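Local coordinates for protein ferredoxin NADP reductase (Plasmodium falciparum, PDB 3JQQ) that uses an FAD cofactor to pass electrons between ferredoxin and NADP(H) in the apicoplast of the malaria parasite, at residues Glu112-Glu124 with Thr133-Leu145. The protein carries 1 engineered substitution. Numbering follows the deposited sequence.
Sequences ENLSVAIKIHKYE and TNYGYCSGFIKNL. With FAD (flavin-adenine dinucleotide), chain I.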
loop_
_atom_site.group_PDB
_atom_site.type_symbol
_atom_site.label_atom_id
_atom_site.label_comp_id
_atom_site.label_asym_id
_atom_site.label_seq_id
_atom_site.Cartn_x
_atom_site.Cartn_y
_atom_site.Cartn_z
ATOM N N GLU B 112 23.259 15.687 14.499
ATOM C CA GLU B 112 24.389 14.837 14.158
ATOM C C GLU B 112 23.892 13.586 13.439
ATOM O O GLU B 112 24.302 13.298 12.320
ATOM C CB GLU B 112 25.184 14.472 15.417
ATOM C CG GLU B 112 26.562 13.886 15.145
ATOM C CD GLU B 112 27.467 13.923 16.365
ATOM O OE1 GLU B 112 28.378 13.073 16.457
ATOM O OE2 GLU B 112 27.269 14.803 17.234
ATOM N N ASN B 113 22.994 12.856 14.094
ATOM C CA ASN B 113 22.398 11.646 13.526
ATOM C C ASN B 113 21.094 11.918 12.786
ATOM O O ASN B 113 20.486 12.976 12.964
ATOM C CB ASN B 113 22.140 10.620 14.633
ATOM C CG ASN B 113 23.410 10.205 15.346
ATOM O OD1 ASN B 113 24.420 9.901 14.715
ATOM N ND2 ASN B 113 23.361 10.180 16.673
ATOM N N LEU B 114 20.667 10.965 11.958
ATOM C CA LEU B 114 19.387 11.081 11.258
ATOM C C LEU B 114 18.348 10.085 11.786
ATOM O O LEU B 114 18.698 9.045 12.347
ATOM C CB LEU B 114 19.569 10.940 9.739
ATOM C CG LEU B 114 19.988 9.585 9.157
ATOM C CD1 LEU B 114 18.798 8.644 9.057
ATOM C CD2 LEU B 114 20.634 9.772 7.792
ATOM N N SER B 115 17.072 10.422 11.605
ATOM C CA SER B 115 15.963 9.614 12.109
ATOM C C SER B 115 15.169 8.977 10.979
ATOM O O SER B 115 15.130 9.489 9.863
ATOM C CB SER B 115 15.004 10.470 12.941
ATOM O OG SER B 115 15.695 11.269 13.878
ATOM N N VAL B 116 14.515 7.866 11.295
ATOM C CA VAL B 116 13.643 7.169 10.369
ATOM C C VAL B 116 12.669 6.329 11.188
ATOM O O VAL B 116 13.052 5.753 12.207
ATOM C CB VAL B 116 14.449 6.262 9.419
ATOM C CG1 VAL B 116 13.745 4.927 9.226
ATOM C CG2 VAL B 116 14.690 6.964 8.084
ATOM N N ALA B 117 11.408 6.286 10.765
ATOM C CA ALA B 117 10.407 5.465 11.440
ATOM C C ALA B 117 9.869 4.410 10.488
ATOM O O ALA B 117 9.303 4.732 9.441
ATOM C CB ALA B 117 9.280 6.326 11.980
ATOM N N ILE B 118 10.045 3.148 10.861
ATOM C CA ILE B 118 9.727 2.035 9.977
ATOM C C ILE B 118 8.676 1.111 10.573
ATOM O O ILE B 118 8.886 0.500 11.620
ATOM C CB ILE B 118 10.987 1.215 9.639
ATOM C CG1 ILE B 118 12.028 2.102 8.956
ATOM C CG2 ILE B 118 10.635 0.023 8.755
ATOM C CD1 ILE B 118 13.296 1.377 8.594
ATOM N N LYS B 119 7.539 1.028 9.893
ATOM C CA LYS B 119 6.482 0.091 10.241
ATOM C C LYS B 119 6.921 -1.307 9.820
ATOM O O LYS B 119 7.431 -1.500 8.717
ATOM C CB LYS B 119 5.188 0.487 9.523
ATOM C CG LYS B 119 3.938 -0.301 9.921
ATOM C CD LYS B 119 2.775 0.061 8.996
ATOM C CE LYS B 119 1.601 -0.909 9.124
ATOM N NZ LYS B 119 0.560 -0.435 10.085
ATOM N N ILE B 120 6.745 -2.277 10.710
ATOM C CA ILE B 120 7.115 -3.654 10.416
ATOM C C ILE B 120 5.909 -4.394 9.858
ATOM O O ILE B 120 4.927 -4.621 10.562
ATOM C CB ILE B 120 7.657 -4.376 11.658
ATOM C CG1 ILE B 120 8.853 -3.613 12.236
ATOM C CG2 ILE B 120 8.044 -5.810 11.327
ATOM C CD1 ILE B 120 9.968 -3.362 11.235
ATOM N N HIS B 121 5.988 -4.744 8.579
ATOM C CA HIS B 121 4.895 -5.406 7.880
ATOM C C HIS B 121 4.910 -6.916 8.122
ATOM O O HIS B 121 5.953 -7.558 8.017
ATOM C CB HIS B 121 4.972 -5.092 6.382
ATOM C CG HIS B 121 4.780 -3.640 6.063
ATOM N ND1 HIS B 121 3.595 -3.138 5.572
ATOM C CD2 HIS B 121 5.615 -2.581 6.184
ATOM C CE1 HIS B 121 3.709 -1.833 5.397
ATOM N NE2 HIS B 121 4.926 -1.470 5.759
ATOM N N LYS B 122 3.747 -7.471 8.448
ATOM C CA LYS B 122 3.616 -8.896 8.747
ATOM C C LYS B 122 2.522 -9.568 7.924
ATOM O O LYS B 122 1.521 -8.942 7.575
ATOM C CB LYS B 122 3.283 -9.105 10.228
ATOM C CG LYS B 122 4.462 -9.064 11.170
ATOM C CD LYS B 122 4.078 -9.638 12.535
ATOM C CE LYS B 122 2.980 -8.819 13.208
ATOM N NZ LYS B 122 2.571 -9.407 14.517
ATOM N N TYR B 123 2.716 -10.850 7.632
ATOM C CA TYR B 123 1.651 -11.699 7.098
ATOM C C TYR B 123 1.848 -13.119 7.614
ATOM O O TYR B 123 2.869 -13.420 8.231
ATOM C CB TYR B 123 1.634 -11.682 5.567
ATOM C CG TYR B 123 2.958 -12.041 4.931
ATOM C CD1 TYR B 123 4.004 -11.129 4.910
ATOM C CD2 TYR B 123 3.162 -13.286 4.347
ATOM C CE1 TYR B 123 5.218 -11.446 4.330
ATOM C CE2 TYR B 123 4.374 -13.610 3.762
ATOM C CZ TYR B 123 5.398 -12.685 3.758
ATOM O OH TYR B 123 6.608 -12.997 3.179
ATOM N N GLU B 124 0.876 -13.992 7.368
ATOM C CA GLU B 124 1.008 -15.390 7.774
ATOM C C GLU B 124 0.236 -16.338 6.863
ATOM O O GLU B 124 0.790 -17.322 6.368
ATOM C CB GLU B 124 0.584 -15.573 9.234
ATOM C CG GLU B 124 -0.813 -15.075 9.547
ATOM C CD GLU B 124 -0.911 -14.477 10.929
ATOM O OE1 GLU B 124 -1.806 -14.891 11.697
ATOM O OE2 GLU B 124 -0.085 -13.596 11.251
ATOM N N THR B 133 4.943 -15.953 12.142
ATOM C CA THR B 133 4.517 -15.049 11.082
ATOM C C THR B 133 5.668 -14.726 10.131
ATOM O O THR B 133 6.837 -14.932 10.459
ATOM C CB THR B 133 3.955 -13.731 11.655
ATOM O OG1 THR B 133 5.010 -12.980 12.269
ATOM C CG2 THR B 133 2.869 -14.016 12.683
ATOM N N ASN B 134 5.323 -14.223 8.950
ATOM C CA ASN B 134 6.315 -13.790 7.979
ATOM C C ASN B 134 6.435 -12.271 7.982
ATOM O O ASN B 134 5.512 -11.575 8.406
ATOM C CB ASN B 134 5.941 -14.280 6.577
ATOM C CG ASN B 134 6.049 -15.786 6.434
ATOM O OD1 ASN B 134 7.049 -16.301 5.931
ATOM N ND2 ASN B 134 5.022 -16.500 6.881
ATOM N N TYR B 135 7.566 -11.755 7.511
ATOM C CA TYR B 135 7.792 -10.310 7.491
ATOM C C TYR B 135 8.058 -9.794 6.087
ATOM O O TYR B 135 8.547 -10.528 5.232
ATOM C CB TYR B 135 8.967 -9.936 8.399
ATOM C CG TYR B 135 8.692 -10.194 9.850
ATOM C CD1 TYR B 135 8.896 -11.452 10.399
ATOM C CD2 TYR B 135 8.211 -9.188 10.675
ATOM C CE1 TYR B 135 8.635 -11.700 11.732
ATOM C CE2 TYR B 135 7.948 -9.425 12.008
ATOM C CZ TYR B 135 8.161 -10.682 12.531
ATOM O OH TYR B 135 7.898 -10.922 13.860
ATOM N N GLY B 136 7.734 -8.528 5.852
ATOM C CA GLY B 136 8.165 -7.868 4.629
ATOM C C GLY B 136 9.659 -8.090 4.487
ATOM O O GLY B 136 10.310 -8.568 5.417
ATOM N N TYR B 137 10.210 -7.746 3.329
ATOM C CA TYR B 137 11.636 -7.977 3.068
ATOM C C TYR B 137 12.529 -7.099 3.944
ATOM O O TYR B 137 13.370 -7.605 4.688
ATOM C CB TYR B 137 11.953 -7.770 1.584
ATOM C CG TYR B 137 13.410 -7.957 1.229
ATOM C CD1 TYR B 137 14.038 -9.182 1.405
ATOM C CD2 TYR B 137 14.155 -6.909 0.701
ATOM C CE1 TYR B 137 15.371 -9.357 1.075
ATOM C CE2 TYR B 137 15.486 -7.073 0.366
ATOM C CZ TYR B 137 16.089 -8.298 0.555
ATOM O OH TYR B 137 17.412 -8.467 0.223
ATOM N N CYS B 138 12.337 -5.783 3.856
ATOM C CA CYS B 138 13.066 -4.854 4.713
ATOM C C CYS B 138 12.561 -4.920 6.159
ATOM O O CYS B 138 13.347 -4.852 7.100
ATOM C CB CYS B 138 12.957 -3.428 4.169
ATOM S SG CYS B 138 14.057 -2.233 4.960
ATOM N N SER B 139 11.249 -5.062 6.334
ATOM C CA SER B 139 10.657 -5.124 7.672
ATOM C C SER B 139 11.338 -6.154 8.574
ATOM O O SER B 139 11.628 -5.875 9.738
ATOM C CB SER B 139 9.156 -5.414 7.589
ATOM O OG SER B 139 8.495 -4.408 6.847
ATOM N N GLY B 140 11.580 -7.347 8.036
ATOM C CA GLY B 140 12.232 -8.408 8.799
ATOM C C GLY B 140 13.674 -8.063 9.123
ATOM O O GLY B 140 14.172 -8.391 10.200
ATOM N N PHE B 141 14.349 -7.405 8.193
ATOM C CA PHE B 141 15.725 -6.965 8.396
ATOM C C PHE B 141 15.807 -5.941 9.527
ATOM O O PHE B 141 16.678 -6.032 10.391
ATOM C CB PHE B 141 16.290 -6.408 7.082
ATOM C CG PHE B 141 17.512 -5.544 7.245
ATOM C CD1 PHE B 141 18.758 -6.107 7.475
ATOM C CD2 PHE B 141 17.415 -4.166 7.131
ATOM C CE1 PHE B 141 19.880 -5.308 7.609
ATOM C CE2 PHE B 141 18.532 -3.362 7.266
ATOM C CZ PHE B 141 19.766 -3.934 7.506
ATOM N N ILE B 142 14.883 -4.977 9.539
ATOM C CA ILE B 142 14.838 -3.983 10.605
ATOM C C ILE B 142 14.441 -4.634 11.924
ATOM O O ILE B 142 14.988 -4.313 12.980
ATOM C CB ILE B 142 13.849 -2.862 10.281
ATOM C CG1 ILE B 142 14.298 -2.127 9.017
ATOM C CG2 ILE B 142 13.717 -1.894 11.452
ATOM C CD1 ILE B 142 13.170 -1.407 8.308
ATOM N N LYS B 143 13.487 -5.552 11.847
ATOM C CA LYS B 143 13.025 -6.291 13.010
ATOM C C LYS B 143 14.229 -6.857 13.740
ATOM O O LYS B 143 14.355 -6.730 14.956
ATOM C CB LYS B 143 12.131 -7.445 12.556
ATOM C CG LYS B 143 10.948 -7.743 13.452
ATOM C CD LYS B 143 11.345 -7.999 14.891
ATOM C CE LYS B 143 10.200 -8.673 15.638
ATOM N NZ LYS B 143 9.998 -8.091 16.992
ATOM N N ASN B 144 15.120 -7.472 12.971
ATOM C CA ASN B 144 16.277 -8.179 13.513
ATOM C C ASN B 144 17.489 -7.287 13.794
ATOM O O ASN B 144 18.477 -7.747 14.365
ATOM C CB ASN B 144 16.667 -9.332 12.583
ATOM C CG ASN B 144 15.593 -10.406 12.505
ATOM O OD1 ASN B 144 15.204 -10.982 13.520
ATOM N ND2 ASN B 144 15.113 -10.678 11.298
ATOM N N LEU B 145 17.415 -6.019 13.404
ATOM C CA LEU B 145 18.534 -5.094 13.602
ATOM C C LEU B 145 18.921 -4.930 15.069
ATOM O O LEU B 145 18.058 -4.786 15.940
ATOM C CB LEU B 145 18.230 -3.718 12.998
ATOM C CG LEU B 145 18.660 -3.455 11.552
ATOM C CD1 LEU B 145 18.140 -2.102 11.071
ATOM C CD2 LEU B 145 20.172 -3.529 11.416
HETATM P PA FAD I . 7.848 -5.953 0.987
HETATM O O1A FAD I . 8.383 -5.084 -0.126
HETATM O O2A FAD I . 8.690 -7.196 1.153
HETATM O O5B FAD I . 6.298 -6.315 0.717
HETATM C C5B FAD I . 5.319 -5.298 0.676
HETATM C C4B FAD I . 4.072 -5.719 1.449
HETATM O O4B FAD I . 3.594 -6.971 0.988
HETATM C C3B FAD I . 4.367 -5.880 2.929
HETATM O O3B FAD I . 3.244 -5.443 3.656
HETATM C C2B FAD I . 4.529 -7.376 3.108
HETATM O O2B FAD I . 4.076 -7.786 4.378
HETATM C C1B FAD I . 3.671 -7.961 2.000
HETATM N N9A FAD I . 4.248 -9.196 1.437
HETATM C C8A FAD I . 5.514 -9.370 0.942
HETATM N N7A FAD I . 5.634 -10.650 0.514
HETATM C C5A FAD I . 4.463 -11.288 0.724
HETATM C C6A FAD I . 4.047 -12.591 0.473
HETATM N N6A FAD I . 4.906 -13.492 0.002
HETATM N N1A FAD I . 2.761 -12.963 0.805
HETATM C C2A FAD I . 1.903 -12.048 1.378
HETATM N N3A FAD I . 2.326 -10.759 1.625
HETATM C C4A FAD I . 3.585 -10.385 1.302
HETATM N N1 FAD I . 7.614 3.075 5.111
HETATM C C2 FAD I . 7.840 3.287 6.453
HETATM O O2 FAD I . 7.654 2.364 7.247
HETATM N N3 FAD I . 8.269 4.522 6.899
HETATM C C4 FAD I . 8.471 5.551 6.004
HETATM O O4 FAD I . 8.850 6.651 6.402
HETATM C C4X FAD I . 8.242 5.340 4.651
HETATM N N5 FAD I . 8.443 6.366 3.752
HETATM C C5X FAD I . 8.212 6.141 2.412
HETATM C C6 FAD I . 8.415 7.178 1.507
HETATM C C7 FAD I . 8.190 6.970 0.154
HETATM C C7M FAD I . 8.410 8.092 -0.821
HETATM C C8 FAD I . 7.761 5.718 -0.288
HETATM C C8M FAD I . 7.507 5.470 -1.749
HETATM C C9 FAD I . 7.558 4.685 0.619
HETATM C C9A FAD I . 7.780 4.888 1.971
HETATM N N10 FAD I . 7.584 3.850 2.868
HETATM C C10 FAD I . 7.811 4.091 4.208
HETATM C "C1'" FAD I . 7.292 2.437 2.399
HETATM C "C2'" FAD I . 8.526 1.530 2.493
HETATM O "O2'" FAD I . 9.480 1.957 1.552
HETATM C "C3'" FAD I . 8.287 0.039 2.210
HETATM O "O3'" FAD I . 7.425 -0.131 1.105
HETATM C "C4'" FAD I . 7.757 -0.745 3.409
HETATM O "O4'" FAD I . 8.741 -0.751 4.419
HETATM C "C5'" FAD I . 7.468 -2.191 3.017
HETATM O "O5'" FAD I . 8.680 -2.761 2.583
HETATM P P FAD I . 9.055 -4.295 2.895
HETATM O O1P FAD I . 10.286 -4.680 2.107
HETATM O O2P FAD I . 9.260 -4.532 4.374
HETATM O O3P FAD I . 7.782 -5.121 2.363
HETATM O O HOH W 1 8.375 -10.510 2.430
#
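Tyr123 and Asn134 face each other across the antiparallel beta hairpin at one edge of the FAD-binding barrel's sheet in this plant-type reductase, strand 134-135 being outermost and leading into helix 137-144. Their backbones form a hydrogen-bonded pair, Asn134 N giving the shorter bond, 2.7 Å to Tyr123 O. With CG of Tyr123 held between its backbone N and carbonyl carbon (chi1 54°), the ring swings over the neighbouring strand and is sandwiched: Asn134 CB makes a CH-pi contact with one face, 3.4 Å from the centroid of the Tyr123 ring, while the FAD adenine lies over the opposite face. The Asn134 amide is turned only 18° from the ring plane. On the other side of the hairpin, Lys122 and Tyr135 run side by side, Lys122 CG against Tyr135 CE2 at 3.6 Å. Ile120 CG2 sits at the edge of the Tyr135 ring, 3.4 Å from Tyr135 CD2. Ile120 reaches the helix with its other branch, CD1 lying 4.0 Å from Ile142 CB.

At Gly136 the chain turns from strand to helix, its N hydrogen-bonded to His121 O and its CA next to FAD O2P. The helix then presents its first turn to the cofactor's diphosphate: the backbone N atoms of Tyr137, Cys138 and Ser139 each donate to a phosphate oxygen, an N-terminal anion site to which the helix dipole may add. Ser139 links the cofactor to strand 114-123: its OG donates to FAD O2P at 2.6 Å and accepts a nearly straight bond from His121 N, 3.1 Å at 170°, while lying in the plane of the His121 ring, 3.5 Å from His121 CD2.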